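Local atomic coordinates of phosphonopyruvate hydrolase (Variovorax sp., PDB entry 2DUA), a protein that hydrolyses phosphonopyruvate to pyruvate and phosphate with the help of a divalent metal cation such as cobalt, magnesium or manganese. Residues Gly37-Ser42 with Ile76-Asp81; Val27-Glu32 with Ala71-Ile76; Asp181-His186 with Gly204-Val209. One frame throughout, in Å; residues are numbered along the deposited sequence.

Overall arrangement
The three contacts belong to one TIM-barrel fold of eight parallel strands; interactions 1 and 3 pair strands, and interaction 2 packs a helix on a loop. Interaction 1 pairs strands 38-41 and 78-81 and reaches the bound oxalate and magnesium. Interaction 2 lies at the entry to the second of these strands, with its centre about 9 Å from that of interaction 1. The two share Ile76 and touch, since Ile39 packs against Ala28 and Ala31 of helix 25-34. Interaction 3 pairs strands 182-185 and 208-210. Its centre is about 16 Å from that of interaction 1. The side chain of Leu184 is nevertheless about 5 Å from that of Trp40 and about 6 Å from the oxalate.

Interaction 1. Residues Gly37-Ser42 with Ile76-Asp81; sequences GGIWGS and IPLIAD. With MG (magnesium ion), chain D; OXL (oxalate ion), chain C.
Ile39, Trp40 and Asp81 bury much of the surface where two neighbouring parallel strands of the TIM barrel pair, 38-41 with 78-81. The strand directions differ by 14°. Backbone hydrogen bonds run from Ile39 N to Pro77 O, Ile79 N to Ile39 O and Gly41 N to Ile79 O. The fourth, from Asp81 N to Gly41 O, is longer at 3.2 Å, and its donor stands above the carbonyl plane. Gly41 O also accepts from His63.

Ile39 faces the outer helices 25-34 and 60-71. Ile39 CD1 lies 3.7 Å from Ile76 CD1, the two side chains crossing at about a right angle. Its CG2 branch meets Leu78 CD1.

Trp40 and Ile79 share the other face. The CG of Trp40 is anti to the backbone N (chi1 165°), which swings the six-membered ring across toward strand 78-81. Trp40 CE3 approaches Ile79 CG2 at 3.8 Å, and Trp40 CH2 reaches Asp81 CB at 3.4 Å. The Asp81 carboxylate is turned only 13° from the ring plane.

The C-terminal ends of the strands contribute to the active site. Trp40 NE1 and Ser42 OG both donate to oxalate O1, at 2.9 Å and 2.6 Å; Phe44 and Arg155 also hold the ligand. Asp81 OD1 accepts from Asp83 N. Asp81 OD2 binds the magnesium ion directly at 2.1 Å, and two oxalate oxygens and three waters complete the six oxygen donors.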
ATOM      1  N   GLY A  37      -5.291  20.878  20.242  1.00 12.45           N
ATOM      2  CA  GLY A  37      -4.211  21.560  19.537  1.00 11.25           C
ATOM      3  C   GLY A  37      -3.586  20.758  18.420  1.00 11.30           C
ATOM      4  O   GLY A  37      -3.209  21.310  17.394  1.00 10.59           O
ATOM      5  N   GLY A  38      -3.482  19.450  18.628  1.00  9.57           N
ATOM      6  CA  GLY A  38      -2.856  18.604  17.631  1.00 12.10           C
ATOM      7  C   GLY A  38      -3.418  17.178  17.631  1.00 10.78           C
ATOM      8  O   GLY A  38      -4.264  16.821  18.456  1.00 10.96           O
ATOM      9  N   ILE A  39      -2.987  16.386  16.649  1.00 10.89           N
ATOM     10  CA  ILE A  39      -3.400  14.994  16.549  1.00  9.33           C
ATOM     11  C   ILE A  39      -2.214  14.124  16.942  1.00 10.58           C
ATOM     12  O   ILE A  39      -1.089  14.447  16.568  1.00 11.18           O
ATOM     13  CB  ILE A  39      -3.728  14.603  15.084  1.00 11.53           C
ATOM     14  CG1 ILE A  39      -4.892  15.450  14.559  1.00 11.29           C
ATOM     15  CG2 ILE A  39      -4.055  13.071  14.985  1.00  8.68           C
ATOM     16  CD1 ILE A  39      -6.208  15.454  15.455  1.00 10.89           C
ATOM     17  N   TRP A  40      -2.469  13.011  17.652  1.00 10.70           N
ATOM     18  CA  TRP A  40      -1.430  12.049  18.021  1.00  9.50           C
ATOM     19  C   TRP A  40      -1.655  10.795  17.121  1.00 10.64           C
ATOM     20  O   TRP A  40      -2.665  10.103  17.251  1.00 10.46           O
ATOM     21  CB  TRP A  40      -1.552  11.722  19.531  1.00 10.33           C
ATOM     22  CG  TRP A  40      -0.796  10.479  20.089  1.00  7.92           C
ATOM     23  CD1 TRP A  40      -1.340   9.512  20.887  1.00  8.96           C
ATOM     24  CD2 TRP A  40       0.622  10.160  19.993  1.00  9.61           C
ATOM     25  NE1 TRP A  40      -0.371   8.612  21.294  1.00  8.98           N
ATOM     26  CE2 TRP A  40       0.838   8.995  20.760  1.00  9.15           C
ATOM     27  CE3 TRP A  40       1.722  10.751  19.332  1.00 10.32           C
ATOM     28  CZ2 TRP A  40       2.086   8.417  20.890  1.00  8.73           C
ATOM     29  CZ3 TRP A  40       2.979  10.167  19.464  1.00  8.40           C
ATOM     30  CH2 TRP A  40       3.154   9.008  20.242  1.00  9.89           C
ATOM     31  N   GLY A  41      -0.711  10.527  16.221  1.00  9.70           N
ATOM     32  CA  GLY A  41      -0.825   9.388  15.314  1.00 10.29           C
ATOM     33  C   GLY A  41      -0.304   8.165  16.038  1.00 10.83           C
ATOM     34  O   GLY A  41       0.755   7.662  15.751  1.00 10.60           O
ATOM     35  N   SER A  42      -1.111   7.715  17.003  1.00 11.60           N
ATOM     36  CA  SER A  42      -0.828   6.610  17.900  1.00 10.14           C
ATOM     37  C   SER A  42      -0.632   5.213  17.251  1.00 11.20           C
ATOM     38  O   SER A  42      -1.538   4.742  16.508  1.00  8.70           O
ATOM     39  CB  SER A  42      -2.001   6.530  18.890  1.00  8.47           C
ATOM     40  OG  SER A  42      -1.793   5.408  19.696  1.00 10.43           O
ATOM     41  N   ILE A  76      -4.425  21.128  11.726  1.00 11.38           N
ATOM     42  CA  ILE A  76      -3.635  21.285  12.930  1.00 12.68           C
ATOM     43  C   ILE A  76      -2.429  20.331  12.883  1.00 11.11           C
ATOM     44  O   ILE A  76      -2.448  19.383  12.133  1.00 12.15           O
ATOM     45  CB  ILE A  76      -4.499  21.010  14.170  1.00 11.35           C
ATOM     46  CG1 ILE A  76      -5.125  19.632  14.062  1.00 12.04           C
ATOM     47  CG2 ILE A  76      -5.558  22.078  14.295  1.00 10.95           C
ATOM     48  CD1 ILE A  76      -5.862  19.157  15.356  1.00 13.01           C
ATOM     49  N   PRO A  77      -1.371  20.582  13.676  1.00 10.75           N
ATOM     50  CA  PRO A  77      -0.209  19.685  13.629  1.00 11.07           C
ATOM     51  C   PRO A  77      -0.425  18.217  14.014  1.00  9.55           C
ATOM     52  O   PRO A  77      -1.169  17.877  14.932  1.00  9.04           O
ATOM     53  CB  PRO A  77       0.792  20.370  14.570  1.00 10.42           C
ATOM     54  CG  PRO A  77       0.329  21.801  14.594  1.00 11.18           C
ATOM     55  CD  PRO A  77      -1.138  21.649  14.665  1.00 11.35           C
ATOM     56  N   LEU A  78       0.298  17.355  13.332  1.00  9.34           N
ATOM     57  CA  LEU A  78       0.209  15.933  13.594  1.00  8.23           C
ATOM     58  C   LEU A  78       1.518  15.465  14.228  1.00  9.61           C
ATOM     59  O   LEU A  78       2.597  15.756  13.694  1.00  9.71           O
ATOM     60  CB  LEU A  78       0.020  15.140  12.271  1.00  7.74           C
ATOM     61  CG  LEU A  78       0.244  13.620  12.357  1.00  9.33           C
ATOM     62  CD1 LEU A  78      -0.811  12.924  13.260  1.00  7.15           C
ATOM     63  CD2 LEU A  78       0.081  13.058  10.953  1.00  8.02           C
ATOM     64  N   ILE A  79       1.416  14.752  15.338  1.00  9.02           N
ATOM     65  CA  ILE A  79       2.580  14.194  16.029  1.00  9.97           C
ATOM     66  C   ILE A  79       2.552  12.680  15.743  1.00 10.27           C
ATOM     67  O   ILE A  79       1.619  11.989  16.154  1.00 11.61           O
ATOM     68  CB  ILE A  79       2.487  14.414  17.565  1.00 10.28           C
ATOM     69  CG1 ILE A  79       2.378  15.917  17.884  1.00 10.04           C
ATOM     70  CG2 ILE A  79       3.745  13.773  18.261  1.00  9.45           C
ATOM     71  CD1 ILE A  79       2.252  16.247  19.407  1.00 11.38           C
ATOM     72  N   ALA A  80       3.564  12.168  15.037  1.00 10.38           N
ATOM     73  CA  ALA A  80       3.629  10.746  14.656  1.00  9.71           C
ATOM     74  C   ALA A  80       4.393   9.867  15.597  1.00 10.89           C
ATOM     75  O   ALA A  80       5.516  10.163  15.980  1.00 10.86           O
ATOM     76  CB  ALA A  80       4.237  10.583  13.234  1.00 11.47           C
ATOM     77  N   ASP A  81       3.782   8.758  15.982  1.00 10.23           N
ATOM     78  CA  ASP A  81       4.448   7.788  16.865  1.00 10.86           C
ATOM     79  C   ASP A  81       5.266   6.867  15.969  1.00 11.78           C
ATOM     80  O   ASP A  81       4.681   6.133  15.162  1.00 12.42           O
ATOM     81  CB  ASP A  81       3.367   6.968  17.564  1.00 11.12           C
ATOM     82  CG  ASP A  81       3.917   5.882  18.476  1.00 11.40           C
ATOM     83  OD1 ASP A  81       5.157   5.698  18.667  1.00 11.04           O
ATOM     84  OD2 ASP A  81       3.021   5.199  18.996  1.00 12.02           O
TER
HETATM   85 MG    MG D 292       2.907   3.768  20.526  1.00 22.64          MG
HETATM   86  C1  OXL C 291       0.724   5.192  21.669  1.00 23.25           C
HETATM   87  C2  OXL C 291       1.830   5.477  22.602  1.00 23.69           C
HETATM   88  O1  OXL C 291      -0.409   5.809  21.827  1.00 19.86           O
HETATM   89  O2  OXL C 291       2.999   5.109  22.273  1.00 24.47           O
HETATM   90  O3  OXL C 291       0.955   4.368  20.759  1.00 19.68           O
HETATM   91  O4  OXL C 291       1.587   6.091  23.662  1.00 25.03           O
HETATM   92  O   HOH W   1       5.151   3.708  20.406  1.00 16.05           O
HETATM   93  O   HOH W   2       3.030   2.129  18.981  1.00 20.62           O
HETATM   94  O   HOH W   3       2.967   2.116  21.894  1.00 15.56           O

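Interaction 2. Residues Val27-Glu32 with Ala71-Ile76; sequences VAKLAE and ASTVSI. With XYS (alpha-D-xylopyranose), chain B.
Glu32 stretches out fully toward Ser75, with CG opposite the backbone N (chi1 -179°) and the chain straight beyond it (chi2 177°). Ser75 turns its OG between its own N and carbonyl carbon (chi1 67°), and the hydroxyl meets the same carboxylate. Ser75 thus grips both oxygens. Ser75 N donates to Glu32 OE1 at 2.8 Å, and Ser75 OG donates to Glu32 OE2 at 2.6 Å. Both donors sit above the carboxylate plane. Each oxygen has a further partner: water 4 donates a hydrogen bond to Glu32 OE1 and another to Thr73 O, while O1 of the bound xylopyranose donates to Glu32 OE2 at 2.8 Å.

The aliphatic part of Glu32 runs past Ile76 in the opposite direction, with Glu32 CB 3.9 Å from Ile76 CD1 and Glu32 CG equally near Ile76 CG2. On the preceding helix turn, Ala28 CB touches Val74 CG1 at 3.8 Å. With an alanine here instead of Glu32, Ser75 N and OG would probably lose their shared acceptor and the loop would be freer to shift.

The back of the helix packs on the second subunit, Val27 meeting Phe250 of that subunit. In the TIM barrel this is the junction between helix 25-34, which follows the first strand, and the loop that leads from helix 60-71 into strand 78-81, at the end of the strands away from the active site.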
ATOM      1  N   VAL A  27     -11.746  10.463  12.681  1.00  9.35           N
ATOM      2  CA  VAL A  27     -11.538  10.729  14.082  1.00 10.05           C
ATOM      3  C   VAL A  27     -10.625  11.962  14.227  1.00  9.02           C
ATOM      4  O   VAL A  27     -10.813  12.823  15.117  1.00  9.96           O
ATOM      5  CB  VAL A  27     -10.833   9.510  14.774  1.00 10.69           C
ATOM      6  CG1 VAL A  27     -10.314   9.939  16.172  1.00  8.73           C
ATOM      7  CG2 VAL A  27     -11.844   8.317  14.880  1.00 12.58           C
ATOM      8  N   ALA A  28      -9.603  12.064  13.365  1.00  7.47           N
ATOM      9  CA  ALA A  28      -8.692  13.225  13.481  1.00  7.50           C
ATOM     10  C   ALA A  28      -9.459  14.529  13.220  1.00  8.27           C
ATOM     11  O   ALA A  28      -9.251  15.540  13.883  1.00  8.04           O
ATOM     12  CB  ALA A  28      -7.514  13.044  12.505  1.00  7.14           C
ATOM     13  N   LYS A  29     -10.362  14.513  12.243  1.00  9.34           N
ATOM     14  CA  LYS A  29     -11.176  15.682  11.923  1.00  8.63           C
ATOM     15  C   LYS A  29     -12.070  16.035  13.100  1.00  8.35           C
ATOM     16  O   LYS A  29     -12.236  17.211  13.439  1.00  8.45           O
ATOM     17  CB  LYS A  29     -12.068  15.362  10.724  1.00 11.43           C
ATOM     18  CG  LYS A  29     -12.865  16.559  10.196  1.00 16.43           C
ATOM     19  CD  LYS A  29     -13.473  16.159   8.825  1.00 17.85           C
ATOM     20  CE  LYS A  29     -13.981  17.317   8.070  1.00 21.00           C
ATOM     21  NZ  LYS A  29     -14.395  16.851   6.710  1.00 20.20           N
ATOM     22  N   LEU A  30     -12.686  15.024  13.715  1.00  8.78           N
ATOM     23  CA  LEU A  30     -13.526  15.278  14.902  1.00  9.06           C
ATOM     24  C   LEU A  30     -12.663  15.904  16.045  1.00 10.08           C
ATOM     25  O   LEU A  30     -13.164  16.725  16.806  1.00 10.49           O
ATOM     26  CB  LEU A  30     -14.158  13.967  15.373  1.00 10.91           C
ATOM     27  CG  LEU A  30     -15.185  13.418  14.347  1.00 14.17           C
ATOM     28  CD1 LEU A  30     -15.625  12.008  14.774  1.00 12.97           C
ATOM     29  CD2 LEU A  30     -16.394  14.386  14.233  1.00 13.53           C
ATOM     30  N   ALA A  31     -11.420  15.442  16.209  1.00  9.24           N
ATOM     31  CA  ALA A  31     -10.509  16.026  17.224  1.00 10.87           C
ATOM     32  C   ALA A  31     -10.234  17.494  16.932  1.00 11.26           C
ATOM     33  O   ALA A  31     -10.266  18.309  17.839  1.00 12.23           O
ATOM     34  CB  ALA A  31      -9.184  15.298  17.279  1.00  7.34           C
ATOM     35  N   GLU A  32      -9.996  17.833  15.663  1.00 12.44           N
ATOM     36  CA  GLU A  32      -9.753  19.201  15.280  1.00 12.00           C
ATOM     37  C   GLU A  32     -10.981  20.075  15.576  1.00 13.45           C
ATOM     38  O   GLU A  32     -10.858  21.175  16.187  1.00 10.38           O
ATOM     39  CB  GLU A  32      -9.401  19.319  13.770  1.00 13.08           C
ATOM     40  CG  GLU A  32      -9.134  20.752  13.401  1.00 14.63           C
ATOM     41  CD  GLU A  32      -8.713  20.990  11.974  1.00 19.28           C
ATOM     42  OE1 GLU A  32      -8.344  20.041  11.261  1.00 18.86           O
ATOM     43  OE2 GLU A  32      -8.726  22.164  11.557  1.00 22.21           O
ATOM     44  N   ALA A  71      -2.864  13.891   7.875  1.00 11.94           N
ATOM     45  CA  ALA A  71      -2.342  15.243   7.641  1.00 12.41           C
ATOM     46  C   ALA A  71      -2.994  15.933   6.453  1.00 12.97           C
ATOM     47  O   ALA A  71      -3.084  17.168   6.426  1.00 13.35           O
ATOM     48  CB  ALA A  71      -0.841  15.204   7.455  1.00  9.64           C
ATOM     49  N   SER A  72      -3.486  15.163   5.483  1.00 12.17           N
ATOM     50  CA  SER A  72      -4.116  15.808   4.340  1.00 14.56           C
ATOM     51  C   SER A  72      -5.589  16.150   4.670  1.00 15.76           C
ATOM     52  O   SER A  72      -6.278  16.807   3.905  1.00 16.81           O
ATOM     53  CB  SER A  72      -3.981  14.878   3.114  1.00 16.27           C
ATOM     54  OG  SER A  72      -4.745  13.694   3.328  1.00 20.34           O
ATOM     55  N   THR A  73      -6.051  15.751   5.839  1.00 13.24           N
ATOM     56  CA  THR A  73      -7.433  16.022   6.259  1.00 12.44           C
ATOM     57  C   THR A  73      -7.574  17.172   7.273  1.00 12.40           C
ATOM     58  O   THR A  73      -8.543  17.926   7.229  1.00 12.41           O
ATOM     59  CB  THR A  73      -8.018  14.742   6.906  1.00 12.08           C
ATOM     60  OG1 THR A  73      -8.009  13.710   5.924  1.00 12.46           O
ATOM     61  CG2 THR A  73      -9.493  14.936   7.433  1.00 12.19           C
ATOM     62  N   VAL A  74      -6.629  17.278   8.205  1.00 11.96           N
ATOM     63  CA  VAL A  74      -6.737  18.302   9.283  1.00 13.53           C
ATOM     64  C   VAL A  74      -5.792  19.484   9.044  1.00 13.81           C
ATOM     65  O   VAL A  74      -4.838  19.373   8.273  1.00 12.01           O
ATOM     66  CB  VAL A  74      -6.442  17.667  10.703  1.00 11.70           C
ATOM     67  CG1 VAL A  74      -7.440  16.556  11.018  1.00 11.38           C
ATOM     68  CG2 VAL A  74      -5.039  17.153  10.770  1.00 11.22           C
ATOM     69  N   SER A  75      -6.056  20.619   9.696  1.00 14.24           N
ATOM     70  CA  SER A  75      -5.192  21.777   9.496  1.00 14.37           C
ATOM     71  C   SER A  75      -4.301  21.990  10.715  1.00 13.66           C
ATOM     72  O   SER A  75      -3.470  22.874  10.713  1.00 12.71           O
ATOM     73  CB  SER A  75      -6.049  23.046   9.198  1.00 17.65           C
ATOM     74  OG  SER A  75      -6.798  23.401  10.359  1.00 20.17           O
ATOM     75  N   ILE A  76      -4.425  21.128  11.726  1.00 11.38           N
ATOM     76  CA  ILE A  76      -3.635  21.285  12.930  1.00 12.68           C
ATOM     77  C   ILE A  76      -2.429  20.331  12.883  1.00 11.11           C
ATOM     78  O   ILE A  76      -2.448  19.383  12.133  1.00 12.15           O
ATOM     79  CB  ILE A  76      -4.499  21.010  14.170  1.00 11.35           C
ATOM     80  CG1 ILE A  76      -5.125  19.632  14.062  1.00 12.04           C
ATOM     81  CG2 ILE A  76      -5.558  22.078  14.295  1.00 10.95           C
ATOM     82  CD1 ILE A  76      -5.862  19.157  15.356  1.00 13.01           C
TER
HETATM   83  C1  XYS B 293     -10.476  23.254   8.475  1.00 45.60           C
HETATM   84  C2  XYS B 293     -10.585  23.424   6.994  1.00 46.43           C
HETATM   85  C3  XYS B 293      -9.215  23.766   6.391  1.00 46.09           C
HETATM   86  C4  XYS B 293      -8.543  24.978   7.100  1.00 45.83           C
HETATM   87  C5  XYS B 293      -8.743  25.072   8.623  1.00 44.39           C
HETATM   88  O1  XYS B 293      -9.723  22.150   8.931  1.00 45.21           O
HETATM   89  O2  XYS B 293     -11.079  22.225   6.395  1.00 47.68           O
HETATM   90  O3  XYS B 293      -9.330  23.994   4.975  1.00 45.37           O
HETATM   91  O4  XYS B 293      -7.214  25.329   6.682  1.00 45.44           O
HETATM   92  O5  XYS B 293      -9.988  24.454   9.114  1.00 46.41           O
HETATM   93  O   HOH W   4     -10.319  18.862   9.417  1.00 28.15           O

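Interaction 3. Residues Asp181-His186 with Gly204-Val209; sequences DAILIH and GKVPLV
Val209 packs against Leu184 where their two strands lie side by side, and its side chain can be followed atom by atom. Val209 CB rests against the start of the Leu184 side chain, 3.7 Å from Leu184 CB and equally near Leu184 CA. From there the valine forks. Val209 CG1 lies opposite the backbone N (chi1 -175°) and runs on along leucine, 3.8 Å from Leu184 CG and 3.9 Å from Leu184 CD1. Val209 CG2 turns the other way and meets Ala182 CB at 3.9 Å. The carbonyl oxygen of Ile183 is also near this methyl. The valine therefore spans neighbours two residues apart on one strand. Ile231 and Ile233 of strand 229-234 touch it as well.

These strands are the sixth and seventh of the TIM barrel, joined through helix 193-201 as a beta-alpha-beta crossover. Parallel pairing is set by three backbone hydrogen bonds: Ile183 N to Pro207 O, Val209 N to Ile183 O at 2.7 Å, and Ile185 N to Val209 O at 3.2 Å. In the middle one the donor is tilted 29° from the carbonyl plane.

Ile183 and Leu208 point to the opposite face from Leu184 and Val209. Leu208 CD2 comes 3.9 Å from Ile183 CB, while Phe198 and Val199 of the crossover helix cover the leucine from outside. Nearer the start of the pair, Ile183 CG1 meets Val206 CG2 at 4.0 Å. Val206 CB and Pro207 CD both lie against Asp181 O. The carboxylate of Asp181 is engaged by other partners, in salt bridges to Arg145 and Arg8. At the far end the chain runs on to His186, assigned to the substrate site.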
ATOM      1  N   ASP A 181      14.003  17.950  20.829  1.00 10.30           N
ATOM      2  CA  ASP A 181      13.268  19.199  21.039  1.00 12.13           C
ATOM      3  C   ASP A 181      12.330  19.105  22.259  1.00 11.83           C
ATOM      4  O   ASP A 181      11.859  20.136  22.768  1.00 11.40           O
ATOM      5  CB  ASP A 181      12.433  19.516  19.790  1.00 11.81           C
ATOM      6  CG  ASP A 181      13.286  19.822  18.581  1.00 14.09           C
ATOM      7  OD1 ASP A 181      14.092  20.787  18.659  1.00 13.20           O
ATOM      8  OD2 ASP A 181      13.172  19.139  17.536  1.00 13.14           O
ATOM      9  N   ALA A 182      12.018  17.872  22.690  1.00  9.99           N
ATOM     10  CA  ALA A 182      11.150  17.705  23.854  1.00 11.25           C
ATOM     11  C   ALA A 182      11.378  16.292  24.358  1.00 11.84           C
ATOM     12  O   ALA A 182      11.887  15.429  23.611  1.00 12.64           O
ATOM     13  CB  ALA A 182       9.630  17.922  23.476  1.00  8.63           C
ATOM     14  N   ILE A 183      11.038  16.065  25.626  1.00 11.15           N
ATOM     15  CA  ILE A 183      11.249  14.766  26.213  1.00 11.08           C
ATOM     16  C   ILE A 183       9.904  14.269  26.704  1.00 11.50           C
ATOM     17  O   ILE A 183       9.223  14.961  27.447  1.00 11.92           O
ATOM     18  CB  ILE A 183      12.258  14.837  27.441  1.00 11.27           C
ATOM     19  CG1 ILE A 183      13.664  15.308  26.970  1.00 11.51           C
ATOM     20  CG2 ILE A 183      12.331  13.460  28.093  1.00 10.55           C
ATOM     21  CD1 ILE A 183      14.261  14.396  25.790  1.00 10.52           C
ATOM     22  N   LEU A 184       9.528  13.078  26.277  1.00 12.40           N
ATOM     23  CA  LEU A 184       8.251  12.512  26.707  1.00 11.63           C
ATOM     24  C   LEU A 184       8.636  11.502  27.781  1.00 11.60           C
ATOM     25  O   LEU A 184       9.417  10.584  27.514  1.00 11.78           O
ATOM     26  CB  LEU A 184       7.565  11.836  25.517  1.00 10.07           C
ATOM     27  CG  LEU A 184       6.127  11.361  25.754  1.00 11.65           C
ATOM     28  CD1 LEU A 184       5.484  11.040  24.417  1.00 10.82           C
ATOM     29  CD2 LEU A 184       6.108  10.145  26.706  1.00  9.81           C
ATOM     30  N   ILE A 185       8.112  11.674  28.987  1.00 13.53           N
ATOM     31  CA  ILE A 185       8.431  10.771  30.080  1.00 15.31           C
ATOM     32  C   ILE A 185       7.161  10.024  30.472  1.00 17.26           C
ATOM     33  O   ILE A 185       6.103  10.600  30.583  1.00 15.67           O
ATOM     34  CB  ILE A 185       9.046  11.533  31.287  1.00 15.62           C
ATOM     35  CG1 ILE A 185       9.314  10.543  32.403  1.00 15.96           C
ATOM     36  CG2 ILE A 185       8.147  12.741  31.718  1.00 17.27           C
ATOM     37  CD1 ILE A 185      10.518   9.604  32.074  1.00 13.90           C
ATOM     38  N   HIS A 186       7.288   8.722  30.662  1.00 19.77           N
ATOM     39  CA  HIS A 186       6.131   7.892  30.922  1.00 21.79           C
ATOM     40  C   HIS A 186       6.261   7.044  32.194  1.00 21.92           C
ATOM     41  O   HIS A 186       7.345   6.610  32.523  1.00 20.21           O
ATOM     42  CB  HIS A 186       5.962   6.984  29.693  1.00 24.05           C
ATOM     43  CG  HIS A 186       4.577   6.457  29.525  1.00 26.62           C
ATOM     44  ND1 HIS A 186       3.468   7.274  29.556  1.00 29.46           N
ATOM     45  CD2 HIS A 186       4.110   5.187  29.418  1.00 28.26           C
ATOM     46  CE1 HIS A 186       2.374   6.533  29.488  1.00 29.39           C
ATOM     47  NE2 HIS A 186       2.734   5.262  29.407  1.00 30.00           N
ATOM     48  N   GLY A 204      16.580  19.958  32.528  1.00 21.56           N
ATOM     49  CA  GLY A 204      16.777  20.396  31.161  1.00 21.53           C
ATOM     50  C   GLY A 204      16.025  21.627  30.713  1.00 22.20           C
ATOM     51  O   GLY A 204      15.088  22.138  31.395  1.00 23.08           O
ATOM     52  N   LYS A 205      16.430  22.125  29.543  1.00 21.66           N
ATOM     53  CA  LYS A 205      15.795  23.309  28.991  1.00 22.87           C
ATOM     54  C   LYS A 205      14.587  23.016  28.099  1.00 21.57           C
ATOM     55  O   LYS A 205      13.664  23.837  28.038  1.00 22.92           O
ATOM     56  CB  LYS A 205      16.807  24.134  28.224  1.00 26.91           C
ATOM     57  CG  LYS A 205      18.044  24.430  29.089  1.00 32.38           C
ATOM     58  CD  LYS A 205      19.093  25.285  28.352  1.00 37.30           C
ATOM     59  CE  LYS A 205      20.039  26.007  29.354  1.00 38.83           C
ATOM     60  NZ  LYS A 205      21.123  26.752  28.619  1.00 42.68           N
ATOM     61  N   VAL A 206      14.539  21.855  27.441  1.00 19.06           N
ATOM     62  CA  VAL A 206      13.388  21.590  26.584  1.00 14.84           C
ATOM     63  C   VAL A 206      12.138  21.154  27.382  1.00 15.44           C
ATOM     64  O   VAL A 206      12.220  20.612  28.494  1.00 16.38           O
ATOM     65  CB  VAL A 206      13.703  20.553  25.513  1.00 13.84           C
ATOM     66  CG1 VAL A 206      14.872  21.044  24.623  1.00 11.83           C
ATOM     67  CG2 VAL A 206      14.032  19.187  26.183  1.00 10.17           C
ATOM     68  N   PRO A 207      10.961  21.360  26.790  1.00 15.37           N
ATOM     69  CA  PRO A 207       9.697  20.986  27.447  1.00 14.26           C
ATOM     70  C   PRO A 207       9.519  19.479  27.599  1.00 13.29           C
ATOM     71  O   PRO A 207      10.152  18.654  26.902  1.00 11.82           O
ATOM     72  CB  PRO A 207       8.605  21.541  26.538  1.00 13.71           C
ATOM     73  CG  PRO A 207       9.300  22.502  25.618  1.00 16.08           C
ATOM     74  CD  PRO A 207      10.752  22.033  25.489  1.00 13.07           C
ATOM     75  N   LEU A 208       8.661  19.137  28.534  1.00 11.00           N
ATOM     76  CA  LEU A 208       8.322  17.747  28.771  1.00 11.32           C
ATOM     77  C   LEU A 208       6.984  17.430  28.087  1.00 10.78           C
ATOM     78  O   LEU A 208       6.208  18.330  27.789  1.00 10.32           O
ATOM     79  CB  LEU A 208       8.189  17.468  30.260  1.00 11.45           C
ATOM     80  CG  LEU A 208       9.503  17.633  31.022  1.00 11.95           C
ATOM     81  CD1 LEU A 208       9.195  17.255  32.453  1.00 11.50           C
ATOM     82  CD2 LEU A 208      10.646  16.754  30.386  1.00 12.35           C
ATOM     83  N   VAL A 209       6.774  16.156  27.790  1.00 11.58           N
ATOM     84  CA  VAL A 209       5.529  15.684  27.166  1.00 11.53           C
ATOM     85  C   VAL A 209       4.980  14.595  28.055  1.00  9.81           C
ATOM     86  O   VAL A 209       5.699  13.656  28.403  1.00 10.48           O
ATOM     87  CB  VAL A 209       5.750  15.078  25.786  1.00 11.30           C
ATOM     88  CG1 VAL A 209       4.382  14.706  25.124  1.00 10.44           C
ATOM     89  CG2 VAL A 209       6.489  16.079  24.901  1.00 13.31           C
TER